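Local coordinates for protein putative alpha-L-fucosidase (Bacteroides thetaiotaomicron, PDB 4H41) that probably cleaves alpha-L-fucosyl groups from host glycans, as a putative TIM-barrel fucosidase of a gut bacterium, at residues Y84-Y88 and E145-Y150; W198-A204 and G245-E251; L252-F256 and A299-Y305. One frame throughout, in Å; residues are numbered along the deposited sequence.

Overall arrangement
All three contacts lie in the outer layer or loops of an eight-stranded parallel barrel. Contacts 2 and 3 are neighbours, their centres about 13 Å apart: Ile199 and Ile247 of contact 2 pack on Phe255, on the helix that supplies Leu252 and Phe256 to contact 3. Contact 1 belongs to the opposite side of the chain's centre, its centre about 37 Å from that of contact 2 and 38 Å from that of contact 3. The side chain of Trp198 in contact 2, at the rim where a TIM-barrel active site is expected, is about 4 Å from a bound pentaethylene glycol, probably from the crystallisation liquor; Phe157, beside Val146 of contact 1, lines another polyether site.

Contact 1 (Y84-Y88 and E145-Y150); sequences YPSPY and EVWKMY
Glu145 reaches out of helix 136-151 and sets its carboxylate among Tyr84, Ser86 and the backbone of Tyr88. Its OE2 accepts from the hydroxyls of two side chains, at 2.6 Å from Tyr84 OH and at a very short 2.5 Å from Ser86 OG. Tyr84 OH donates to the anti lone pair of Glu145 OE2, and the tyrosine ring stands nearly upright on the carboxylate plane (84°). The other oxygen, OE1, offers its syn lone pair to the N-H of Tyr88, with Tyr88 N 3.2 Å away. Both oxygens are thus held and the carboxylate cannot easily turn. Glu145 CG stands between its own backbone N and carbonyl carbon (chi1 69°), and from there the chain runs extended past the ring of Pro87.

Ser86 is the N-cap of helix 87-91, its OG also bonded to Leu89 N, so the carboxylate lies at the start of that helix, which would tend to stabilise a negative charge there. In the barrel fold this short helix belongs to the excursion between strand 70-73 and helix 101-111, and the contact ties it to the later part of the helix that leads into strand 157-162.

The ring of Tyr84 is also wedged against apolar groups of helix 136-151. Val146 CG2 presses obliquely on its hydroxyl end, 3.3 Å from Tyr84 CZ. The edge of Tyr150 is turned toward the face of Tyr84, offset and perpendicular, with Tyr150 CE2 3.7 Å from Tyr84 CD2; the Tyr150 hydroxyl is bonded to Asp100. Met149, present as selenomethionine, bends at chi3 (72°) so that CE comes to the edge of the Tyr84 ring and 3.8 Å from Pro85 O. Its selenium packs on Pro87 CD at 3.9 Å and also lies beside the Tyr84 ring edge, 5.5 Å from the centroid, a Met-aromatic contact.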
loop_
_atom_site.group_PDB
_atom_site.type_symbol
_atom_site.label_atom_id
_atom_site.label_comp_id
_atom_site.label_asym_id
_atom_site.label_seq_id
_atom_site.Cartn_x
_atom_site.Cartn_y
_atom_site.Cartn_z
ATOM N N TYR B 84 -8.688 1.899 -26.630
ATOM C CA TYR B 84 -9.714 2.188 -27.635
ATOM C C TYR B 84 -9.887 0.936 -28.528
ATOM O O TYR B 84 -8.987 0.089 -28.531
ATOM C CB TYR B 84 -9.313 3.427 -28.454
ATOM C CG TYR B 84 -8.168 3.185 -29.413
ATOM C CD1 TYR B 84 -6.854 3.156 -28.965
ATOM C CD2 TYR B 84 -8.400 2.974 -30.768
ATOM C CE1 TYR B 84 -5.800 2.888 -29.833
ATOM C CE2 TYR B 84 -7.349 2.741 -31.653
ATOM C CZ TYR B 84 -6.043 2.766 -31.188
ATOM O OH TYR B 84 -5.006 2.418 -32.012
ATOM N N PRO B 85 -10.978 0.836 -29.313
ATOM C CA PRO B 85 -11.218 -0.385 -30.106
ATOM C C PRO B 85 -10.409 -0.378 -31.392
ATOM O O PRO B 85 -10.933 -0.112 -32.466
ATOM C CB PRO B 85 -12.731 -0.355 -30.352
ATOM C CG PRO B 85 -13.073 1.082 -30.356
ATOM C CD PRO B 85 -12.135 1.748 -29.378
ATOM N N SER B 86 -9.110 -0.640 -31.258
ATOM C CA SER B 86 -8.158 -0.635 -32.367
ATOM C C SER B 86 -8.379 -1.785 -33.335
ATOM O O SER B 86 -8.074 -2.915 -32.974
ATOM C CB SER B 86 -6.733 -0.743 -31.820
ATOM O OG SER B 86 -5.785 -1.077 -32.822
ATOM N N PRO B 87 -8.786 -1.550 -34.605
ATOM C CA PRO B 87 -8.908 -2.680 -35.538
ATOM C C PRO B 87 -7.586 -3.443 -35.682
ATOM O O PRO B 87 -7.583 -4.661 -35.685
ATOM C CB PRO B 87 -9.325 -2.010 -36.866
ATOM C CG PRO B 87 -9.945 -0.744 -36.456
ATOM C CD PRO B 87 -9.223 -0.291 -35.232
ATOM N N TYR B 88 -6.454 -2.737 -35.692
ATOM C CA TYR B 88 -5.150 -3.391 -35.830
ATOM C C TYR B 88 -4.803 -4.259 -34.620
ATOM O O TYR B 88 -4.449 -5.421 -34.801
ATOM C CB TYR B 88 -4.049 -2.342 -36.066
ATOM C CG TYR B 88 -2.653 -2.924 -36.060
ATOM C CD1 TYR B 88 -2.168 -3.627 -37.151
ATOM C CD2 TYR B 88 -1.815 -2.767 -34.962
ATOM C CE1 TYR B 88 -0.879 -4.153 -37.156
ATOM C CE2 TYR B 88 -0.541 -3.321 -34.940
ATOM C CZ TYR B 88 -0.068 -3.999 -36.046
ATOM O OH TYR B 88 1.206 -4.515 -36.067
ATOM N N GLU B 145 -4.340 4.706 -37.881
ATOM C CA GLU B 145 -5.777 4.516 -37.592
ATOM C C GLU B 145 -6.290 5.554 -36.603
ATOM O O GLU B 145 -7.403 6.047 -36.753
ATOM C CB GLU B 145 -6.084 3.065 -37.129
ATOM C CG GLU B 145 -5.535 2.690 -35.784
ATOM C CD GLU B 145 -5.781 1.270 -35.312
ATOM O OE1 GLU B 145 -6.077 0.374 -36.132
ATOM O OE2 GLU B 145 -5.617 1.051 -34.095
ATOM N N VAL B 146 -5.470 5.939 -35.640
ATOM C CA VAL B 146 -5.849 6.919 -34.645
ATOM C C VAL B 146 -6.017 8.318 -35.261
ATOM O O VAL B 146 -6.931 9.030 -34.870
ATOM C CB VAL B 146 -4.839 6.875 -33.476
ATOM C CG1 VAL B 146 -4.812 8.162 -32.705
ATOM C CG2 VAL B 146 -5.180 5.688 -32.577
ATOM N N TRP B 147 -5.187 8.713 -36.205
ATOM C CA TRP B 147 -5.402 9.999 -36.888
ATOM C C TRP B 147 -6.753 9.986 -37.617
ATOM O O TRP B 147 -7.523 10.940 -37.533
ATOM C CB TRP B 147 -4.292 10.331 -37.894
ATOM C CG TRP B 147 -4.480 11.711 -38.450
ATOM C CD1 TRP B 147 -4.933 12.045 -39.699
ATOM C CD2 TRP B 147 -4.459 12.927 -37.694
ATOM N NE1 TRP B 147 -5.119 13.408 -39.787
ATOM C CE2 TRP B 147 -4.823 13.975 -38.572
ATOM C CE3 TRP B 147 -4.073 13.248 -36.383
ATOM C CZ2 TRP B 147 -4.911 15.304 -38.147
ATOM C CZ3 TRP B 147 -4.186 14.561 -35.963
ATOM C CH2 TRP B 147 -4.560 15.575 -36.851
ATOM N N LYS B 148 -7.062 8.881 -38.284
ATOM C CA LYS B 148 -8.315 8.773 -39.034
ATOM C C LYS B 148 -9.532 8.679 -38.134
ATOM O O LYS B 148 -10.541 9.320 -38.406
ATOM C CB LYS B 148 -8.279 7.560 -39.966
ATOM C CG LYS B 148 -7.304 7.763 -41.129
ATOM C CD LYS B 148 -6.959 6.453 -41.839
HETATM N N MSE B 149 -9.435 7.892 -37.064
HETATM C CA MSE B 149 -10.564 7.647 -36.160
HETATM C C MSE B 149 -10.811 8.807 -35.193
HETATM O O MSE B 149 -11.953 9.091 -34.871
HETATM C CB MSE B 149 -10.316 6.366 -35.352
HETATM C CG MSE B 149 -10.353 5.088 -36.195
HETATM SE SE MSE B 149 -9.617 3.569 -35.131
HETATM C CE MSE B 149 -11.149 3.392 -33.905
ATOM N N TYR B 150 -9.749 9.464 -34.734
ATOM C CA TYR B 150 -9.842 10.513 -33.714
ATOM C C TYR B 150 -9.234 11.866 -34.114
ATOM O O TYR B 150 -9.870 12.886 -33.891
ATOM C CB TYR B 150 -9.141 10.019 -32.422
ATOM C CG TYR B 150 -9.733 8.734 -31.895
ATOM C CD1 TYR B 150 -10.941 8.732 -31.203
ATOM C CD2 TYR B 150 -9.066 7.522 -32.040
ATOM C CE1 TYR B 150 -11.543 7.542 -30.803
ATOM C CE2 TYR B 150 -9.656 6.324 -31.641
ATOM C CZ TYR B 150 -10.873 6.346 -30.979
ATOM O OH TYR B 150 -11.450 5.185 -30.597
#

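Contact 2 (W198-A204 and G245-E251); sequences WIDGKKA and GHIDYDE
His246 packs against Trp198, Ile199 and Ala204. Over one face of its imidazole lies Trp198 CD1, near the centre of the ring, while the two rings as a whole meet obliquely with planes 40° apart; the tryptophan's CB comes 3.5 Å from His246 CE1. Ala204 CA and the carbonyl of Ile199 approach the histidine obliquely. The backbone of His246 is gripped too: its carbonyl O accepts from Lys203 N (2.9 Å, nearly straight at 165°). Gly201, having no side chain, lets the two chains close in, its CA making a C-H...O contact of 3.3 Å with His246 O. Ile199 CG2 and Ile247 CG2 meet at 3.5 Å, and both isoleucines also touch Phe255 of helix 252-266.

Beyond the histidine, Lys203 stays extended beyond CG, passing along the carbonyls of residues 245-247 to bring NZ near the Tyr249 ring; NZ is salt-bridged to Asp280, which also takes the Tyr249 hydroxyl. Lys202 instead crosses to Asp248: a bend at chi3 (69°) brings NZ to Asp248 OD2 in a salt bridge of 2.9 Å, met on the anti side.

A second shell holds these groups in place. Lys202 and Lys203 are the central residues of a type I turn, closed by Ala204 N to Gly201 O. Glu251 OE1 accepts from Asp248 N and from a water that also serves Lys202 N; another water joins His246 ND1, 2.7 Å away, to the N-H groups of Ile199 and His246. Salt bridges from Asp200 to Arg168 and Arg213 tether the 198-204 loop. Both loops follow barrel strands, 193-195 and 239-243, and so belong to the C-terminal rim, the end of a TIM barrel where substrates are normally bound.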
loop_
_atom_site.group_PDB
_atom_site.type_symbol
_atom_site.label_atom_id
_atom_site.label_comp_id
_atom_site.label_asym_id
_atom_site.label_seq_id
_atom_site.Cartn_x
_atom_site.Cartn_y
_atom_site.Cartn_z
ATOM N N TRP B 198 13.825 9.304 -18.115
ATOM C CA TRP B 198 14.169 9.458 -16.694
ATOM C C TRP B 198 15.689 9.610 -16.582
ATOM O O TRP B 198 16.400 9.427 -17.564
ATOM C CB TRP B 198 13.597 8.315 -15.828
ATOM C CG TRP B 198 14.334 7.012 -15.865
ATOM C CD1 TRP B 198 15.276 6.586 -14.979
ATOM C CD2 TRP B 198 14.047 5.893 -16.714
ATOM N NE1 TRP B 198 15.686 5.306 -15.302
ATOM C CE2 TRP B 198 14.914 4.842 -16.332
ATOM C CE3 TRP B 198 13.209 5.701 -17.823
ATOM C CZ2 TRP B 198 14.992 3.643 -17.046
ATOM C CZ3 TRP B 198 13.239 4.484 -18.479
ATOM C CH2 TRP B 198 14.148 3.492 -18.125
ATOM N N ILE B 199 16.163 10.062 -15.433
ATOM C CA ILE B 199 17.587 10.261 -15.162
ATOM C C ILE B 199 18.068 9.012 -14.461
ATOM O O ILE B 199 17.444 8.583 -13.508
ATOM C CB ILE B 199 17.880 11.537 -14.326
ATOM C CG1 ILE B 199 17.287 12.788 -15.028
ATOM C CG2 ILE B 199 19.394 11.672 -14.081
ATOM C CD1 ILE B 199 17.182 14.006 -14.146
ATOM N N ASP B 200 19.197 8.466 -14.874
ATOM C CA ASP B 200 19.719 7.213 -14.290
ATOM C C ASP B 200 20.445 7.485 -12.951
ATOM O O ASP B 200 21.645 7.199 -12.785
ATOM C CB ASP B 200 20.667 6.583 -15.308
ATOM C CG ASP B 200 21.193 5.225 -14.924
ATOM O OD1 ASP B 200 20.441 4.459 -14.266
ATOM O OD2 ASP B 200 22.352 4.927 -15.270
ATOM N N GLY B 201 19.687 8.029 -12.013
ATOM C CA GLY B 201 20.200 8.464 -10.727
ATOM C C GLY B 201 20.189 7.426 -9.636
ATOM O O GLY B 201 19.903 6.255 -9.872
ATOM N N LYS B 202 20.439 7.892 -8.402
ATOM C CA LYS B 202 20.579 6.996 -7.272
ATOM C C LYS B 202 19.318 6.249 -6.905
ATOM O O LYS B 202 19.413 5.236 -6.221
ATOM C CB LYS B 202 21.134 7.717 -6.036
ATOM C CG LYS B 202 20.210 8.800 -5.469
ATOM C CD LYS B 202 20.726 9.299 -4.096
ATOM C CE LYS B 202 22.019 10.084 -4.225
ATOM N NZ LYS B 202 22.341 10.865 -2.980
ATOM N N LYS B 203 18.140 6.739 -7.303
ATOM C CA LYS B 203 16.890 6.045 -7.017
ATOM C C LYS B 203 16.414 5.207 -8.216
ATOM O O LYS B 203 15.321 4.657 -8.140
ATOM C CB LYS B 203 15.793 7.021 -6.595
ATOM C CG LYS B 203 16.261 8.003 -5.533
ATOM C CD LYS B 203 15.147 8.902 -5.013
ATOM C CE LYS B 203 15.739 10.064 -4.233
ATOM N NZ LYS B 203 14.699 10.975 -3.695
ATOM N N ALA B 204 17.209 5.094 -9.299
ATOM C CA ALA B 204 16.842 4.269 -10.458
ATOM C C ALA B 204 17.289 2.843 -10.139
ATOM O O ALA B 204 18.329 2.395 -10.615
ATOM C CB ALA B 204 17.486 4.786 -11.732
ATOM N N GLY B 245 12.273 12.350 -10.501
ATOM C CA GLY B 245 12.353 11.663 -9.226
ATOM C C GLY B 245 13.493 10.747 -8.927
ATOM O O GLY B 245 13.587 10.311 -7.779
ATOM N N HIS B 246 14.332 10.390 -9.911
ATOM C CA HIS B 246 15.364 9.383 -9.653
ATOM C C HIS B 246 16.679 9.955 -9.130
ATOM O O HIS B 246 17.587 9.182 -8.832
ATOM C CB HIS B 246 15.629 8.545 -10.904
ATOM C CG HIS B 246 14.406 7.851 -11.429
ATOM N ND1 HIS B 246 13.511 8.505 -12.245
ATOM C CD2 HIS B 246 13.946 6.600 -11.206
ATOM C CE1 HIS B 246 12.569 7.612 -12.552
ATOM N NE2 HIS B 246 12.805 6.450 -11.970
ATOM N N ILE B 247 16.774 11.271 -8.990
ATOM C CA ILE B 247 17.956 11.938 -8.450
ATOM C C ILE B 247 17.592 12.476 -7.066
ATOM O O ILE B 247 16.416 12.682 -6.761
ATOM C CB ILE B 247 18.500 13.050 -9.387
ATOM C CG1 ILE B 247 17.456 14.107 -9.710
ATOM C CG2 ILE B 247 19.089 12.428 -10.663
ATOM C CD1 ILE B 247 18.024 15.313 -10.482
ATOM N N ASP B 248 18.601 12.783 -6.281
ATOM C CA ASP B 248 18.381 13.361 -4.947
ATOM C C ASP B 248 18.011 14.836 -5.070
ATOM O O ASP B 248 18.307 15.494 -6.084
ATOM C CB ASP B 248 19.599 13.154 -4.072
ATOM C CG ASP B 248 19.322 13.001 -2.579
ATOM O OD1 ASP B 248 18.174 13.317 -2.142
ATOM O OD2 ASP B 248 20.223 12.503 -1.860
ATOM N N TYR B 249 17.382 15.369 -4.036
ATOM C CA TYR B 249 16.861 16.752 -4.065
ATOM C C TYR B 249 17.972 17.804 -4.098
ATOM O O TYR B 249 17.724 18.894 -4.577
ATOM C CB TYR B 249 15.875 17.035 -2.909
ATOM C CG TYR B 249 14.787 15.989 -2.856
ATOM C CD1 TYR B 249 13.721 16.021 -3.741
ATOM C CD2 TYR B 249 14.885 14.903 -1.999
ATOM C CE1 TYR B 249 12.775 14.992 -3.776
ATOM C CE2 TYR B 249 13.925 13.892 -2.000
ATOM C CZ TYR B 249 12.879 13.936 -2.900
ATOM O OH TYR B 249 11.971 12.901 -2.966
ATOM N N ASP B 250 19.175 17.457 -3.684
ATOM C CA ASP B 250 20.308 18.385 -3.755
ATOM C C ASP B 250 21.066 18.229 -5.122
ATOM O O ASP B 250 22.076 18.899 -5.340
ATOM C CB ASP B 250 21.256 18.185 -2.575
ATOM C CG ASP B 250 21.802 16.797 -2.398
ATOM O OD1 ASP B 250 21.530 15.941 -3.255
ATOM O OD2 ASP B 250 22.473 16.550 -1.365
ATOM N N GLU B 251 20.566 17.380 -6.040
ATOM C CA GLU B 251 21.143 17.206 -7.382
ATOM C C GLU B 251 20.286 17.859 -8.462
ATOM O O GLU B 251 20.665 17.836 -9.628
ATOM C CB GLU B 251 21.283 15.705 -7.699
ATOM C CG GLU B 251 22.207 15.017 -6.729
ATOM C CD GLU B 251 22.347 13.519 -6.917
ATOM O OE1 GLU B 251 21.338 12.824 -7.197
ATOM O OE2 GLU B 251 23.468 13.029 -6.668
HETATM O O HOH W 1 14.633 10.887 -12.899
HETATM O O HOH W 2 21.550 10.543 -8.503
HETATM O O HOH W 3 23.147 13.761 -3.406
HETATM O O HOH W 4 13.214 12.076 -5.770
HETATM O O HOH W 5 16.521 11.532 -1.569
#

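Contact 3 (L252-F256 and A299-Y305); sequences LDAFF and AAKRAGY
The ring of Phe256 meets Tyr305 with one face and the backbone of Ala299 and Ala300 with its edge. Tyr305 CE2 lies over that face, while the backbone of the other helix meets the edge in plane, Ala300 N being 3.6 Å from Phe256 CE2. The two aromatic rings meet obliquely, with planes 36° apart and Tyr305 CZ 3.8 Å from Phe256 CG. At the edge of the tyrosine ring lies the carbonyl of Phe256, where the Tyr305 hydroxyl makes at best a weak bond, and one face of that ring is covered near its rim by Ala300 CA.

The third flat group is the guanidinium of Arg302. Its face rests on Ala299 CA of its own helix, and its edge is turned to Asp253. NE and NH2 both reach a single oxygen, Asp253 OD1, at 3.2 Å from NE and 2.9 Å from NH2, in a side-on salt bridge. The carboxylate stands almost square to the guanidinium (85°), and the two donors come to OD1 on its syn side from opposite faces of the carboxylate plane. A bend at chi3 (-65°) folds the arginine back over its helix for this grip. One water links the same oxygen to Ala299 O, a further hold on OD1.

Small side chains allow the close approach: Ala299 CB is 3.7 Å from Leu252 CB, and Ala303 CB 3.9 Å from Phe256 CB. Gly304, with positive phi, ends helix 290-302 in a Schellman motif; the bonds Tyr305 N to Ala300 O and Gly304 N to Lys301 O close it, after which Tyr305 lies against the Phe256 face. Both aromatics also touch Thr272 of strand 269-273, making this the helix-helix-strand packing of consecutive beta-alpha units in a TIM barrel.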
loop_
_atom_site.group_PDB
_atom_site.type_symbol
_atom_site.label_atom_id
_atom_site.label_comp_id
_atom_site.label_asym_id
_atom_site.label_seq_id
_atom_site.Cartn_x
_atom_site.Cartn_y
_atom_site.Cartn_z
ATOM N N LEU B 252 19.151 18.468 -8.082
ATOM C CA LEU B 252 18.198 19.043 -9.039
ATOM C C LEU B 252 18.818 20.164 -9.839
ATOM O O LEU B 252 18.700 20.180 -11.069
ATOM C CB LEU B 252 16.962 19.576 -8.299
ATOM C CG LEU B 252 16.054 18.503 -7.624
ATOM C CD1 LEU B 252 15.089 19.162 -6.688
ATOM C CD2 LEU B 252 15.311 17.722 -8.637
ATOM N N ASP B 253 19.498 21.101 -9.166
ATOM C CA ASP B 253 20.105 22.222 -9.894
ATOM C C ASP B 253 21.147 21.748 -10.917
ATOM O O ASP B 253 21.143 22.242 -12.042
ATOM C CB ASP B 253 20.761 23.228 -8.949
ATOM C CG ASP B 253 19.809 24.035 -8.106
ATOM O OD1 ASP B 253 18.613 24.104 -8.463
ATOM O OD2 ASP B 253 20.271 24.648 -7.109
ATOM N N ALA B 254 21.973 20.778 -10.557
ATOM C CA ALA B 254 23.005 20.293 -11.481
ATOM C C ALA B 254 22.396 19.650 -12.724
ATOM O O ALA B 254 22.794 19.977 -13.843
ATOM C CB ALA B 254 23.921 19.308 -10.771
ATOM N N PHE B 255 21.417 18.746 -12.542
ATOM C CA PHE B 255 20.817 18.071 -13.698
ATOM C C PHE B 255 19.891 18.998 -14.474
ATOM O O PHE B 255 19.867 18.926 -15.700
ATOM C CB PHE B 255 20.075 16.790 -13.270
ATOM C CG PHE B 255 21.020 15.622 -13.099
ATOM C CD1 PHE B 255 21.427 14.878 -14.188
ATOM C CD2 PHE B 255 21.538 15.302 -11.854
ATOM C CE1 PHE B 255 22.343 13.838 -14.040
ATOM C CE2 PHE B 255 22.438 14.242 -11.699
ATOM C CZ PHE B 255 22.840 13.523 -12.799
ATOM N N PHE B 256 19.104 19.835 -13.799
ATOM C CA PHE B 256 18.222 20.722 -14.540
ATOM C C PHE B 256 18.992 21.742 -15.369
ATOM O O PHE B 256 18.556 22.077 -16.475
ATOM C CB PHE B 256 17.234 21.430 -13.606
ATOM C CG PHE B 256 16.109 20.584 -13.040
ATOM C CD1 PHE B 256 16.061 19.205 -13.250
ATOM C CD2 PHE B 256 15.127 21.152 -12.259
ATOM C CE1 PHE B 256 14.999 18.446 -12.745
ATOM C CE2 PHE B 256 14.059 20.394 -11.785
ATOM C CZ PHE B 256 14.020 19.040 -12.006
ATOM N N ALA B 299 13.178 24.222 -8.217
ATOM C CA ALA B 299 14.373 24.012 -9.035
ATOM C C ALA B 299 14.061 24.218 -10.527
ATOM O O ALA B 299 14.869 24.804 -11.250
ATOM C CB ALA B 299 14.917 22.629 -8.795
ATOM N N ALA B 300 12.896 23.742 -10.998
ATOM C CA ALA B 300 12.527 23.924 -12.406
ATOM C C ALA B 300 12.395 25.399 -12.751
ATOM O O ALA B 300 12.823 25.841 -13.822
ATOM C CB ALA B 300 11.225 23.198 -12.708
ATOM N N LYS B 301 11.784 26.175 -11.850
ATOM C CA LYS B 301 11.639 27.615 -12.055
ATOM C C LYS B 301 13.019 28.306 -12.044
ATOM O O LYS B 301 13.257 29.176 -12.880
ATOM C CB LYS B 301 10.738 28.252 -11.031
ATOM C CG LYS B 301 10.329 29.671 -11.419
ATOM C CD LYS B 301 9.308 30.285 -10.462
ATOM C CE LYS B 301 8.776 31.613 -10.946
ATOM N NZ LYS B 301 7.713 32.154 -10.020
ATOM N N ARG B 302 13.920 27.925 -11.130
ATOM C CA ARG B 302 15.277 28.511 -11.099
ATOM C C ARG B 302 16.028 28.241 -12.399
ATOM O O ARG B 302 16.832 29.059 -12.823
ATOM C CB ARG B 302 16.115 27.951 -9.952
ATOM C CG ARG B 302 15.744 28.457 -8.573
ATOM C CD ARG B 302 16.849 28.149 -7.573
ATOM N NE ARG B 302 17.048 26.722 -7.352
ATOM C CZ ARG B 302 16.364 25.958 -6.503
ATOM N NH1 ARG B 302 15.407 26.476 -5.748
ATOM N NH2 ARG B 302 16.668 24.685 -6.365
ATOM N N ALA B 303 15.816 27.076 -13.001
ATOM C CA ALA B 303 16.493 26.709 -14.253
ATOM C C ALA B 303 15.800 27.275 -15.490
ATOM O O ALA B 303 16.303 27.088 -16.588
ATOM C CB ALA B 303 16.587 25.210 -14.356
ATOM N N GLY B 304 14.664 27.952 -15.342
ATOM C CA GLY B 304 13.981 28.551 -16.476
ATOM C C GLY B 304 13.192 27.579 -17.338
ATOM O O GLY B 304 13.016 27.814 -18.525
ATOM N N TYR B 305 12.634 26.522 -16.750
ATOM C CA TYR B 305 11.871 25.545 -17.520
ATOM C C TYR B 305 10.591 26.136 -18.089
ATOM O O TYR B 305 10.019 27.047 -17.511
ATOM C CB TYR B 305 11.559 24.341 -16.657
ATOM C CG TYR B 305 12.654 23.315 -16.596
ATOM C CD1 TYR B 305 13.992 23.688 -16.489
ATOM C CD2 TYR B 305 12.356 21.963 -16.555
ATOM C CE1 TYR B 305 15.007 22.735 -16.469
ATOM C CE2 TYR B 305 13.354 21.003 -16.463
ATOM C CZ TYR B 305 14.685 21.393 -16.444
ATOM O OH TYR B 305 15.680 20.453 -16.438
HETATM O O HOH W 6 17.619 24.567 -10.996
#